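PDB 6H0C: putative diflavin flavoprotein A 3 from Synechocystis sp., which probably passes electrons from NADH to oxygen, reducing it to water, and is represented here by its flavodiiron core of metallo-hydrolase and flavodoxin-like domains. Local coordinates for residues Leu256-Ile261 / Gly309-Ser314; Leu260-Ala265 / Val287-Ala292; Thr339-Val344 / Thr393-Ala398; Glu353-Leu358 / Phe371-Val376. All coordinates share one frame; numbering follows the deposited sequence.

Interaction 1: Leu256-Ile261 / Gly309-Ser314; sequences LNVALI and GFIFGS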
loop_
_atom_site.group_PDB
_atom_site.type_symbol
_atom_site.label_atom_id
_atom_site.label_comp_id
_atom_site.label_asym_id
_atom_site.label_seq_id
_atom_site.Cartn_x
_atom_site.Cartn_y
_atom_site.Cartn_z
ATOM N N LEU A 256 10.285 4.366 -21.235
ATOM C CA LEU A 256 10.701 3.040 -20.824
ATOM C C LEU A 256 9.913 2.582 -19.604
ATOM O O LEU A 256 9.477 3.398 -18.785
ATOM C CB LEU A 256 12.201 3.029 -20.547
ATOM C CG LEU A 256 13.063 3.216 -21.805
ATOM C CD1 LEU A 256 14.542 3.309 -21.457
ATOM C CD2 LEU A 256 12.831 2.092 -22.832
ATOM N N ASN A 257 9.720 1.272 -19.498
ATOM C CA ASN A 257 8.966 0.696 -18.395
ATOM C C ASN A 257 9.621 -0.583 -17.874
ATOM O O ASN A 257 10.155 -1.385 -18.650
ATOM C CB ASN A 257 7.528 0.412 -18.828
ATOM C CG ASN A 257 6.750 -0.377 -17.792
ATOM O OD1 ASN A 257 6.963 -1.579 -17.636
ATOM N ND2 ASN A 257 5.830 0.290 -17.089
ATOM N N VAL A 258 9.579 -0.772 -16.559
ATOM C CA VAL A 258 10.100 -1.991 -15.953
ATOM C C VAL A 258 8.977 -2.752 -15.276
ATOM O O VAL A 258 8.216 -2.172 -14.505
ATOM C CB VAL A 258 11.201 -1.702 -14.908
ATOM C CG1 VAL A 258 11.564 -2.983 -14.145
ATOM C CG2 VAL A 258 12.428 -1.084 -15.572
ATOM N N ALA A 259 8.873 -4.045 -15.575
ATOM C CA ALA A 259 7.950 -4.936 -14.873
ATOM C C ALA A 259 8.644 -5.463 -13.621
ATOM O O ALA A 259 9.664 -6.144 -13.706
ATOM C CB ALA A 259 7.512 -6.076 -15.768
ATOM N N LEU A 260 8.101 -5.121 -12.460
ATOM C CA LEU A 260 8.717 -5.481 -11.194
ATOM C C LEU A 260 7.820 -6.469 -10.495
ATOM O O LEU A 260 6.802 -6.099 -9.908
ATOM C CB LEU A 260 8.946 -4.240 -10.328
ATOM C CG LEU A 260 9.346 -4.426 -8.863
ATOM C CD1 LEU A 260 10.660 -5.154 -8.762
ATOM C CD2 LEU A 260 9.443 -3.066 -8.175
ATOM N N ILE A 261 8.198 -7.736 -10.583
ATOM C CA ILE A 261 7.400 -8.828 -10.049
ATOM C C ILE A 261 7.927 -9.240 -8.677
ATOM O O ILE A 261 9.058 -9.724 -8.576
ATOM C CB ILE A 261 7.433 -10.037 -11.012
ATOM C CG1 ILE A 261 6.888 -9.620 -12.382
ATOM C CG2 ILE A 261 6.682 -11.216 -10.414
ATOM C CD1 ILE A 261 7.168 -10.601 -13.499
ATOM N N GLY A 309 12.511 -3.996 -19.353
ATOM C CA GLY A 309 13.216 -4.866 -18.432
ATOM C C GLY A 309 12.225 -5.427 -17.433
ATOM O O GLY A 309 11.124 -4.893 -17.292
ATOM N N PHE A 310 12.601 -6.510 -16.761
ATOM C CA PHE A 310 11.805 -7.058 -15.666
ATOM C C PHE A 310 12.717 -7.455 -14.513
ATOM O O PHE A 310 13.894 -7.769 -14.714
ATOM C CB PHE A 310 10.971 -8.264 -16.126
ATOM C CG PHE A 310 11.794 -9.433 -16.631
ATOM C CD1 PHE A 310 12.233 -10.414 -15.765
ATOM C CD2 PHE A 310 12.115 -9.549 -17.978
ATOM C CE1 PHE A 310 12.985 -11.480 -16.226
ATOM C CE2 PHE A 310 12.862 -10.616 -18.442
ATOM C CZ PHE A 310 13.300 -11.581 -17.568
ATOM N N ILE A 311 12.162 -7.443 -13.308
ATOM C CA ILE A 311 12.898 -7.749 -12.087
ATOM C C ILE A 311 12.062 -8.667 -11.205
ATOM O O ILE A 311 10.885 -8.394 -10.983
ATOM C CB ILE A 311 13.235 -6.467 -11.311
ATOM C CG1 ILE A 311 14.031 -5.492 -12.196
ATOM C CG2 ILE A 311 13.978 -6.795 -10.025
ATOM C CD1 ILE A 311 14.372 -4.157 -11.525
ATOM N N PHE A 312 12.654 -9.754 -10.716
ATOM C CA PHE A 312 11.972 -10.670 -9.792
ATOM C C PHE A 312 12.502 -10.517 -8.367
ATOM O O PHE A 312 13.721 -10.469 -8.151
ATOM C CB PHE A 312 12.137 -12.132 -10.230
ATOM C CG PHE A 312 11.048 -12.637 -11.164
ATOM C CD1 PHE A 312 10.229 -13.699 -10.787
ATOM C CD2 PHE A 312 10.866 -12.081 -12.425
ATOM C CE1 PHE A 312 9.246 -14.187 -11.644
ATOM C CE2 PHE A 312 9.881 -12.565 -13.285
ATOM C CZ PHE A 312 9.068 -13.616 -12.890
ATOM N N GLY A 313 11.582 -10.447 -7.404
ATOM C CA GLY A 313 11.929 -10.397 -5.994
ATOM C C GLY A 313 11.227 -11.531 -5.269
ATOM O O GLY A 313 10.008 -11.690 -5.382
ATOM N N SER A 314 11.979 -12.330 -4.520
ATOM C CA SER A 314 11.381 -13.509 -3.898
ATOM C C SER A 314 12.017 -13.853 -2.558
ATOM O O SER A 314 13.235 -13.797 -2.412
ATOM C CB SER A 314 11.486 -14.718 -4.847
ATOM O OG SER A 314 10.963 -15.896 -4.259
#
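Ile261 turns its CG2 anti to the backbone N (chi1 -59°), and CG1 and CD1 then run on extended, a combination that lets both branches follow the ring of Phe312. The pair bridges two neighbouring strands in the parallel sheet of the flavodoxin-like domain, 257-262 and 309-313. Ile261 sits over one face of the aromatic ring: its CB is 4.2 Å from the centroid of Phe312 in a CH-pi contact, only 10° off the normal. Phe362 meets Phe312 edge-to-face, and Thr332 of helix 323-335 also covers this side of the sheet. On the opposite face of the sheet, shared by Val258, Leu260 and Ile311, CD1 of Leu260 lies 3.9 Å from CB of Ile311, while helices 268-281 and 382-404 close over the group. The strands are joined by a parallel ladder in which Ala259 and Ile261 each both give and receive a backbone bond. Ile261 N to Ile311 O, at 2.8 Å, is met almost head-on by the carbonyl. The ladder ends where Gly313 N reaches Ile261 O at 2.9 Å. On the Ile261 side the packing is close, with CD1 of Ile261 just 3.4 Å from CE2 of Phe312.

Interaction 2: Leu260-Ala265 / Val287-Ala292; sequences LIYASA and VTAINA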
loop_
_atom_site.group_PDB
_atom_site.type_symbol
_atom_site.label_atom_id
_atom_site.label_comp_id
_atom_site.label_asym_id
_atom_site.label_seq_id
_atom_site.Cartn_x
_atom_site.Cartn_y
_atom_site.Cartn_z
ATOM N N LEU A 260 8.101 -5.121 -12.460
ATOM C CA LEU A 260 8.717 -5.481 -11.194
ATOM C C LEU A 260 7.820 -6.469 -10.495
ATOM O O LEU A 260 6.802 -6.099 -9.908
ATOM C CB LEU A 260 8.946 -4.240 -10.328
ATOM C CG LEU A 260 9.346 -4.426 -8.863
ATOM C CD1 LEU A 260 10.660 -5.154 -8.762
ATOM C CD2 LEU A 260 9.443 -3.066 -8.175
ATOM N N ILE A 261 8.198 -7.736 -10.583
ATOM C CA ILE A 261 7.400 -8.828 -10.049
ATOM C C ILE A 261 7.927 -9.240 -8.677
ATOM O O ILE A 261 9.058 -9.724 -8.576
ATOM C CB ILE A 261 7.433 -10.037 -11.012
ATOM C CG1 ILE A 261 6.888 -9.620 -12.382
ATOM C CG2 ILE A 261 6.682 -11.216 -10.414
ATOM C CD1 ILE A 261 7.168 -10.601 -13.499
ATOM N N TYR A 262 7.141 -9.037 -7.621
ATOM C CA TYR A 262 7.566 -9.511 -6.303
ATOM C C TYR A 262 6.534 -10.448 -5.672
ATOM O O TYR A 262 5.371 -10.462 -6.068
ATOM C CB TYR A 262 7.879 -8.336 -5.373
ATOM C CG TYR A 262 6.790 -7.299 -5.218
ATOM C CD1 TYR A 262 5.781 -7.463 -4.290
ATOM C CD2 TYR A 262 6.795 -6.134 -5.981
ATOM C CE1 TYR A 262 4.789 -6.505 -4.138
ATOM C CE2 TYR A 262 5.816 -5.174 -5.830
ATOM C CZ TYR A 262 4.814 -5.361 -4.905
ATOM O OH TYR A 262 3.827 -4.406 -4.743
ATOM N N ALA A 263 6.972 -11.239 -4.698
ATOM C CA ALA A 263 6.195 -12.390 -4.245
ATOM C C ALA A 263 4.878 -12.025 -3.552
ATOM O O ALA A 263 3.849 -12.651 -3.814
ATOM C CB ALA A 263 7.040 -13.244 -3.323
ATOM N N SER A 264 4.909 -11.032 -2.666
ATOM C CA SER A 264 3.698 -10.610 -1.962
ATOM C C SER A 264 3.810 -9.181 -1.427
ATOM O O SER A 264 4.893 -8.577 -1.442
ATOM C CB SER A 264 3.388 -11.568 -0.815
ATOM O OG SER A 264 4.315 -11.378 0.234
ATOM N N ALA A 265 2.685 -8.657 -0.940
ATOM C CA ALA A 265 2.550 -7.231 -0.627
ATOM C C ALA A 265 3.305 -6.797 0.620
ATOM O O ALA A 265 3.725 -5.651 0.728
ATOM C CB ALA A 265 1.071 -6.870 -0.472
ATOM N N VAL A 287 7.543 2.164 -13.631
ATOM C CA VAL A 287 7.496 0.832 -13.039
ATOM C C VAL A 287 6.060 0.333 -12.959
ATOM O O VAL A 287 5.170 1.046 -12.498
ATOM C CB VAL A 287 8.104 0.794 -11.619
ATOM C CG1 VAL A 287 7.898 -0.587 -10.983
ATOM C CG2 VAL A 287 9.587 1.164 -11.650
ATOM N N THR A 288 5.851 -0.890 -13.437
ATOM C CA THR A 288 4.602 -1.605 -13.258
ATOM C C THR A 288 4.860 -2.707 -12.245
ATOM O O THR A 288 5.417 -3.757 -12.562
ATOM C CB THR A 288 4.079 -2.202 -14.577
ATOM O OG1 THR A 288 3.691 -1.142 -15.458
ATOM C CG2 THR A 288 2.879 -3.103 -14.320
ATOM N N ALA A 289 4.490 -2.441 -11.003
ATOM C CA ALA A 289 4.612 -3.437 -9.962
ATOM C C ALA A 289 3.620 -4.579 -10.197
ATOM O O ALA A 289 2.484 -4.359 -10.611
ATOM C CB ALA A 289 4.385 -2.801 -8.602
ATOM N N ILE A 290 4.066 -5.800 -9.933
ATOM C CA ILE A 290 3.218 -6.976 -10.006
ATOM C C ILE A 290 3.353 -7.775 -8.715
ATOM O O ILE A 290 4.457 -8.203 -8.348
ATOM C CB ILE A 290 3.594 -7.874 -11.187
ATOM C CG1 ILE A 290 3.433 -7.119 -12.506
ATOM C CG2 ILE A 290 2.778 -9.163 -11.152
ATOM C CD1 ILE A 290 2.008 -6.990 -12.947
ATOM N N ASN A 291 2.235 -7.944 -8.017
ATOM C CA ASN A 291 2.162 -8.810 -6.848
ATOM C C ASN A 291 1.848 -10.220 -7.345
ATOM O O ASN A 291 0.725 -10.501 -7.767
ATOM C CB ASN A 291 1.096 -8.291 -5.868
ATOM C CG ASN A 291 0.962 -9.144 -4.613
ATOM O OD1 ASN A 291 1.343 -10.310 -4.589
ATOM N ND2 ASN A 291 0.388 -8.561 -3.565
ATOM N N ALA A 292 2.853 -11.092 -7.325
ATOM C CA ALA A 292 2.710 -12.438 -7.875
ATOM C C ALA A 292 1.580 -13.197 -7.186
ATOM O O ALA A 292 0.871 -13.994 -7.803
ATOM C CB ALA A 292 4.023 -13.201 -7.743
HETATM O O HOH W 1 0.147 -9.963 -1.178
#
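Strands 260-262 and 287-291 run parallel, their axes 20° apart, and four backbone bonds step from Leu260 N to Thr288 O through to Ala292 N and Tyr262 O, the last 2.9 Å long. They are the two strands of a beta-alpha-beta unit whose connecting helix, 268-281, covers Leu260, Tyr262 and Val287. Tyr262 carries its CG between the backbone N and the carbonyl carbon (chi1 54°), which folds the ring back over the neighbouring strand. Ile290 O thus lies 3.9 Å above the plane of the Tyr262 ring, displaced toward its rim, while the same oxygen accepts the Tyr262 N-H. Ala289 CB approaches CE2 of Tyr262 obliquely at 3.9 Å. CB of Ile290 and CG1 of Ile261 pack on the other face of the sheet. At the end of its strand, Asn291 makes the polar link: its ND2 gives one bond to Pro152 O, in the metallo-hydrolase region, and another to a water 2.8 Å away. That water also accepts from Ala265 N at 2.9 Å, so it bridges two donors that do not bond each other. In flavodoxins the loop after the first strand wraps the flavin phosphate. Here the amide and its water tie that loop to the neighbouring strand, and the Pro152 bond ties the strand to the other domain.

Interaction 3: Thr339-Val344 / Thr393-Ala398; sequences TQLCGV and TDFAQA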
loop_
_atom_site.group_PDB
_atom_site.type_symbol
_atom_site.label_atom_id
_atom_site.label_comp_id
_atom_site.label_asym_id
_atom_site.label_seq_id
_atom_site.Cartn_x
_atom_site.Cartn_y
_atom_site.Cartn_z
ATOM N N THR A 339 15.995 -9.715 -25.233
ATOM C CA THR A 339 16.568 -8.368 -25.223
ATOM C C THR A 339 16.184 -7.612 -23.962
ATOM O O THR A 339 16.771 -6.585 -23.650
ATOM C CB THR A 339 16.113 -7.528 -26.426
ATOM O OG1 THR A 339 14.687 -7.397 -26.402
ATOM C CG2 THR A 339 16.541 -8.174 -27.737
ATOM N N GLN A 340 15.181 -8.101 -23.243
ATOM C CA GLN A 340 14.782 -7.437 -22.009
ATOM C C GLN A 340 15.888 -7.554 -20.961
ATOM O O GLN A 340 16.502 -8.614 -20.797
ATOM C CB GLN A 340 13.469 -8.021 -21.464
ATOM C CG GLN A 340 12.211 -7.576 -22.216
ATOM C CD GLN A 340 11.020 -7.385 -21.279
ATOM O OE1 GLN A 340 11.185 -6.966 -20.128
ATOM N NE2 GLN A 340 9.819 -7.690 -21.766
ATOM N N LEU A 341 16.138 -6.458 -20.256
ATOM C CA LEU A 341 17.100 -6.456 -19.165
ATOM C C LEU A 341 16.489 -7.131 -17.934
ATOM O O LEU A 341 15.304 -6.949 -17.639
ATOM C CB LEU A 341 17.530 -5.030 -18.846
ATOM C CG LEU A 341 18.773 -4.887 -17.982
ATOM C CD1 LEU A 341 19.955 -5.528 -18.681
ATOM C CD2 LEU A 341 19.041 -3.415 -17.666
ATOM N N CYS A 342 17.297 -7.914 -17.224
ATOM C CA CYS A 342 16.807 -8.730 -16.115
ATOM C C CYS A 342 17.433 -8.324 -14.778
ATOM O O CYS A 342 18.532 -7.777 -14.743
ATOM C CB CYS A 342 17.091 -10.208 -16.398
ATOM S SG CYS A 342 16.646 -11.307 -15.047
ATOM N N GLY A 343 16.729 -8.597 -13.683
ATOM C CA GLY A 343 17.252 -8.355 -12.348
ATOM C C GLY A 343 16.624 -9.284 -11.322
ATOM O O GLY A 343 15.457 -9.656 -11.449
ATOM N N VAL A 344 17.394 -9.662 -10.303
ATOM C CA VAL A 344 16.903 -10.552 -9.249
ATOM C C VAL A 344 17.274 -10.046 -7.851
ATOM O O VAL A 344 18.418 -9.649 -7.609
ATOM C CB VAL A 344 17.460 -11.983 -9.428
ATOM C CG1 VAL A 344 16.943 -12.902 -8.330
ATOM C CG2 VAL A 344 17.094 -12.528 -10.806
ATOM N N THR A 393 18.248 2.675 -9.670
ATOM C CA THR A 393 18.774 3.749 -10.498
ATOM C C THR A 393 19.724 3.196 -11.553
ATOM O O THR A 393 19.609 3.550 -12.720
ATOM C CB THR A 393 19.495 4.810 -9.660
ATOM O OG1 THR A 393 18.535 5.492 -8.845
ATOM C CG2 THR A 393 20.195 5.823 -10.563
ATOM N N ASP A 394 20.646 2.323 -11.149
ATOM C CA ASP A 394 21.566 1.680 -12.097
ATOM C C ASP A 394 20.822 0.943 -13.215
ATOM O O ASP A 394 21.196 1.031 -14.385
ATOM C CB ASP A 394 22.492 0.697 -11.373
ATOM C CG ASP A 394 23.557 1.390 -10.546
ATOM O OD1 ASP A 394 23.788 2.601 -10.756
ATOM O OD2 ASP A 394 24.170 0.717 -9.688
ATOM N N PHE A 395 19.777 0.212 -12.838
ATOM C CA PHE A 395 18.937 -0.513 -13.786
ATOM C C PHE A 395 18.339 0.475 -14.788
ATOM O O PHE A 395 18.372 0.245 -15.999
ATOM C CB PHE A 395 17.832 -1.281 -13.036
ATOM C CG PHE A 395 17.185 -2.396 -13.833
ATOM C CD1 PHE A 395 16.109 -2.141 -14.674
ATOM C CD2 PHE A 395 17.631 -3.704 -13.713
ATOM C CE1 PHE A 395 15.504 -3.168 -15.388
ATOM C CE2 PHE A 395 17.025 -4.733 -14.421
ATOM C CZ PHE A 395 15.964 -4.464 -15.257
ATOM N N ALA A 396 17.812 1.584 -14.276
ATOM C CA ALA A 396 17.194 2.608 -15.120
ATOM C C ALA A 396 18.173 3.210 -16.131
ATOM O O ALA A 396 17.859 3.325 -17.320
ATOM C CB ALA A 396 16.603 3.702 -14.261
ATOM N N GLN A 397 19.348 3.605 -15.648
ATOM C CA GLN A 397 20.417 4.129 -16.502
ATOM C C GLN A 397 20.807 3.139 -17.599
ATOM O O GLN A 397 21.016 3.525 -18.752
ATOM C CB GLN A 397 21.659 4.464 -15.672
ATOM C CG GLN A 397 21.410 5.312 -14.433
ATOM C CD GLN A 397 21.134 6.766 -14.750
ATOM O OE1 GLN A 397 20.351 7.082 -15.648
ATOM N NE2 GLN A 397 21.781 7.666 -14.011
ATOM N N ALA A 398 20.931 1.865 -17.227
ATOM C CA ALA A 398 21.278 0.823 -18.186
ATOM C C ALA A 398 20.230 0.754 -19.285
ATOM O O ALA A 398 20.570 0.672 -20.464
ATOM C CB ALA A 398 21.416 -0.515 -17.496
#
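The Phe395 ring presents one face to Leu341 and its far edge to the backbone of strand 341-348: CD2 of Leu341 stands 3.9 Å above the ring plane, over its centre, in a CH-pi contact 8° off the normal, and the carbonyl carbon of Cys342 lies in the plane at the edge. This is helix-on-sheet packing in the flavodoxin-like fold, with helix 382-404, the last of this chain, laid nearly antiparallel to the strand, 170° between their directions. The two side chains come from opposite directions. Phe395 sets its CG anti to the backbone N (chi1 -161°) and thereby sends the ring out from the helix to the strand, where CE2 comes within 3.4 Å of Cys342 O and CZ within 3.5 Å of Leu341 O. Gly343 N also lies near the ring edge. Ile311 of the adjoining strand touches Phe395 as well, so the ring spans two strands. Cys342 points away from the helix, and its side chain touches Phe310, Phe362 and Phe367 on the other side of the sheet. About one helical turn beyond Phe395, Ala398 completes the contact, its CB 3.8 Å from CD2 of Leu341.

Interaction 4: Glu353-Leu358 / Phe371-Val376; sequences EAIDML and FDTIRV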
loop_
_atom_site.group_PDB
_atom_site.type_symbol
_atom_site.label_atom_id
_atom_site.label_comp_id
_atom_site.label_asym_id
_atom_site.label_seq_id
_atom_site.Cartn_x
_atom_site.Cartn_y
_atom_site.Cartn_z
ATOM N N GLU A 353 17.773 -20.006 -1.495
ATOM C CA GLU A 353 17.758 -20.809 -2.714
ATOM C C GLU A 353 16.833 -20.257 -3.795
ATOM O O GLU A 353 17.079 -20.465 -4.976
ATOM C CB GLU A 353 17.356 -22.247 -2.390
ATOM C CG GLU A 353 18.414 -23.031 -1.610
ATOM C CD GLU A 353 18.342 -22.821 -0.100
ATOM O OE1 GLU A 353 19.161 -23.435 0.623
ATOM O OE2 GLU A 353 17.467 -22.053 0.361
ATOM N N ALA A 354 15.772 -19.559 -3.403
ATOM C CA ALA A 354 14.860 -18.968 -4.386
ATOM C C ALA A 354 15.596 -17.966 -5.285
ATOM O O ALA A 354 15.375 -17.917 -6.499
ATOM C CB ALA A 354 13.679 -18.303 -3.687
ATOM N N ILE A 355 16.489 -17.184 -4.686
ATOM C CA ILE A 355 17.261 -16.185 -5.419
ATOM C C ILE A 355 18.245 -16.853 -6.384
ATOM O O ILE A 355 18.365 -16.451 -7.551
ATOM C CB ILE A 355 18.012 -15.256 -4.449
ATOM C CG1 ILE A 355 17.005 -14.484 -3.592
ATOM C CG2 ILE A 355 18.926 -14.305 -5.211
ATOM C CD1 ILE A 355 17.624 -13.693 -2.465
ATOM N N ASP A 356 18.937 -17.883 -5.899
ATOM C CA ASP A 356 19.843 -18.648 -6.751
ATOM C C ASP A 356 19.076 -19.269 -7.928
ATOM O O ASP A 356 19.519 -19.191 -9.079
ATOM C CB ASP A 356 20.559 -19.738 -5.949
ATOM C CG ASP A 356 21.410 -19.179 -4.813
ATOM O OD1 ASP A 356 21.848 -18.006 -4.894
ATOM O OD2 ASP A 356 21.644 -19.926 -3.838
ATOM N N MET A 357 17.921 -19.867 -7.638
ATOM C CA MET A 357 17.111 -20.507 -8.670
ATOM C C MET A 357 16.758 -19.509 -9.778
ATOM O O MET A 357 16.978 -19.769 -10.963
ATOM C CB MET A 357 15.841 -21.105 -8.055
ATOM C CG MET A 357 14.973 -21.899 -9.028
ATOM S SD MET A 357 13.838 -20.877 -9.997
ATOM C CE MET A 357 12.740 -20.236 -8.723
ATOM N N LEU A 358 16.224 -18.357 -9.385
ATOM C CA LEU A 358 15.849 -17.327 -10.349
ATOM C C LEU A 358 17.044 -16.805 -11.163
ATOM O O LEU A 358 16.958 -16.660 -12.389
ATOM C CB LEU A 358 15.160 -16.168 -9.631
ATOM C CG LEU A 358 13.755 -16.448 -9.094
ATOM C CD1 LEU A 358 13.272 -15.263 -8.278
ATOM C CD2 LEU A 358 12.792 -16.757 -10.238
ATOM N N PHE A 371 21.540 -5.214 -12.752
ATOM C CA PHE A 371 22.361 -4.970 -11.575
ATOM C C PHE A 371 22.767 -6.317 -11.021
ATOM O O PHE A 371 22.182 -7.342 -11.380
ATOM C CB PHE A 371 21.633 -4.123 -10.511
ATOM C CG PHE A 371 20.263 -4.639 -10.121
ATOM C CD1 PHE A 371 19.131 -3.883 -10.375
ATOM C CD2 PHE A 371 20.112 -5.861 -9.474
ATOM C CE1 PHE A 371 17.876 -4.342 -10.007
ATOM C CE2 PHE A 371 18.859 -6.327 -9.107
ATOM C CZ PHE A 371 17.739 -5.566 -9.373
ATOM N N ASP A 372 23.779 -6.326 -10.165
ATOM C CA ASP A 372 24.196 -7.567 -9.532
ATOM C C ASP A 372 23.086 -8.062 -8.607
ATOM O O ASP A 372 22.496 -7.276 -7.866
ATOM C CB ASP A 372 25.503 -7.367 -8.763
ATOM C CG ASP A 372 26.668 -7.030 -9.675
ATOM O OD1 ASP A 372 26.736 -7.608 -10.780
ATOM O OD2 ASP A 372 27.514 -6.188 -9.291
ATOM N N THR A 373 22.805 -9.362 -8.665
ATOM C CA THR A 373 21.759 -9.975 -7.853
ATOM C C THR A 373 21.861 -9.559 -6.388
ATOM O O THR A 373 22.936 -9.579 -5.797
ATOM C CB THR A 373 21.805 -11.506 -7.961
ATOM O OG1 THR A 373 21.505 -11.890 -9.310
ATOM C CG2 THR A 373 20.789 -12.141 -7.022
ATOM N N ILE A 374 20.730 -9.160 -5.819
ATOM C CA ILE A 374 20.691 -8.636 -4.464
ATOM C C ILE A 374 20.239 -9.684 -3.457
ATOM O O ILE A 374 19.142 -10.234 -3.569
ATOM C CB ILE A 374 19.747 -7.426 -4.375
ATOM C CG1 ILE A 374 20.352 -6.233 -5.112
ATOM C CG2 ILE A 374 19.463 -7.072 -2.931
ATOM C CD1 ILE A 374 19.359 -5.112 -5.329
ATOM N N ARG A 375 21.092 -9.952 -2.475
ATOM C CA ARG A 375 20.776 -10.882 -1.400
ATOM C C ARG A 375 20.837 -10.173 -0.045
ATOM O O ARG A 375 21.903 -9.757 0.398
ATOM C CB ARG A 375 21.739 -12.067 -1.430
ATOM C CG ARG A 375 21.607 -12.927 -2.682
ATOM C CD ARG A 375 22.646 -14.039 -2.726
ATOM N NE ARG A 375 22.392 -14.986 -3.809
ATOM C CZ ARG A 375 22.876 -14.859 -5.044
ATOM N NH1 ARG A 375 23.642 -13.820 -5.359
ATOM N NH2 ARG A 375 22.596 -15.772 -5.965
ATOM N N VAL A 376 19.686 -10.025 0.602
ATOM C CA VAL A 376 19.611 -9.364 1.902
ATOM C C VAL A 376 19.269 -10.341 3.012
ATOM O O VAL A 376 18.161 -10.886 3.041
ATOM C CB VAL A 376 18.556 -8.251 1.908
ATOM C CG1 VAL A 376 18.487 -7.604 3.289
ATOM C CG2 VAL A 376 18.867 -7.224 0.832
HETATM O O HOH W 2 20.805 -16.436 -2.414
#
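The charged interaction joins Asp356 on the helix to Arg375 on the strand, whose chain, extended from CG to NE (chi3 171°), carries the guanidinium across. A salt bridge runs from NH2 of Arg375 to OD1 of Asp356 at 2.6 Å, short but somewhat bent, reaching the oxygen nearly end-on to its C-O bond. OD1 lies near the edge of the guanidinium but 19° out of its plane, and the carboxylate is turned 44° against that plane, so no flat, two-pronged pair forms. NE of Arg375 adds just a weak bond to the same oxygen. A water adds a second route between them: in the plane of the guanidinium, it accepts from NE at 2.6 Å and donates to OD1 of Asp356. NH2 of Arg375 has a second acidic partner in Glu359, one turn along the helix, whose carboxylate also bonds OG1 of Thr373; the arginine would probably offset part of the negative charge on this helix surface.

The apolar interaction lies beneath. Ile355 CG2 and Thr373 CG2 both sit on one face of the guanidinium, the threonine methyl 3.6 Å above the plane and toward its rim. These two methyls meet at 3.4 Å, closer than normal carbon contact. CD1 of Ile355 reaches further up the strand, 3.9 Å from Ile374 O, and Phe348 borders both Ile355 and Arg375. Helix 353-358 and strand 374-376 run antiparallel, as expected of the return leg in a beta-alpha-beta crossover: strand 341-348, helix 353-364 and strand 368-377 form such a unit of the flavodoxin-like fold.

How the interactions relate
The four contacts illustrate how one parallel sheet is knitted together strand by strand and then covered by helices. Interactions 1 and 2 pair strand 257-262 with its neighbours on its two sides and have centres about 8 Å apart; Thr288 N bonds Val258 O at 2.9 Å in the ladder they continue. Across the sheet, Phe310 N to Leu341 O, 2.9 Å, joins interaction 1 to interaction 3, and Ile374 N to Val344 O, 3.0 Å, joins interaction 3 to interaction 4. Phe371 packs against both Ile311 and Phe395, drawing interactions 1, 3 and 4 into one core. Interaction 2 stands about 7 Å, nearest atoms, from interactions 3 and 4, at the sheet edge formed by strand 286-291, next to the metallo-hydrolase region.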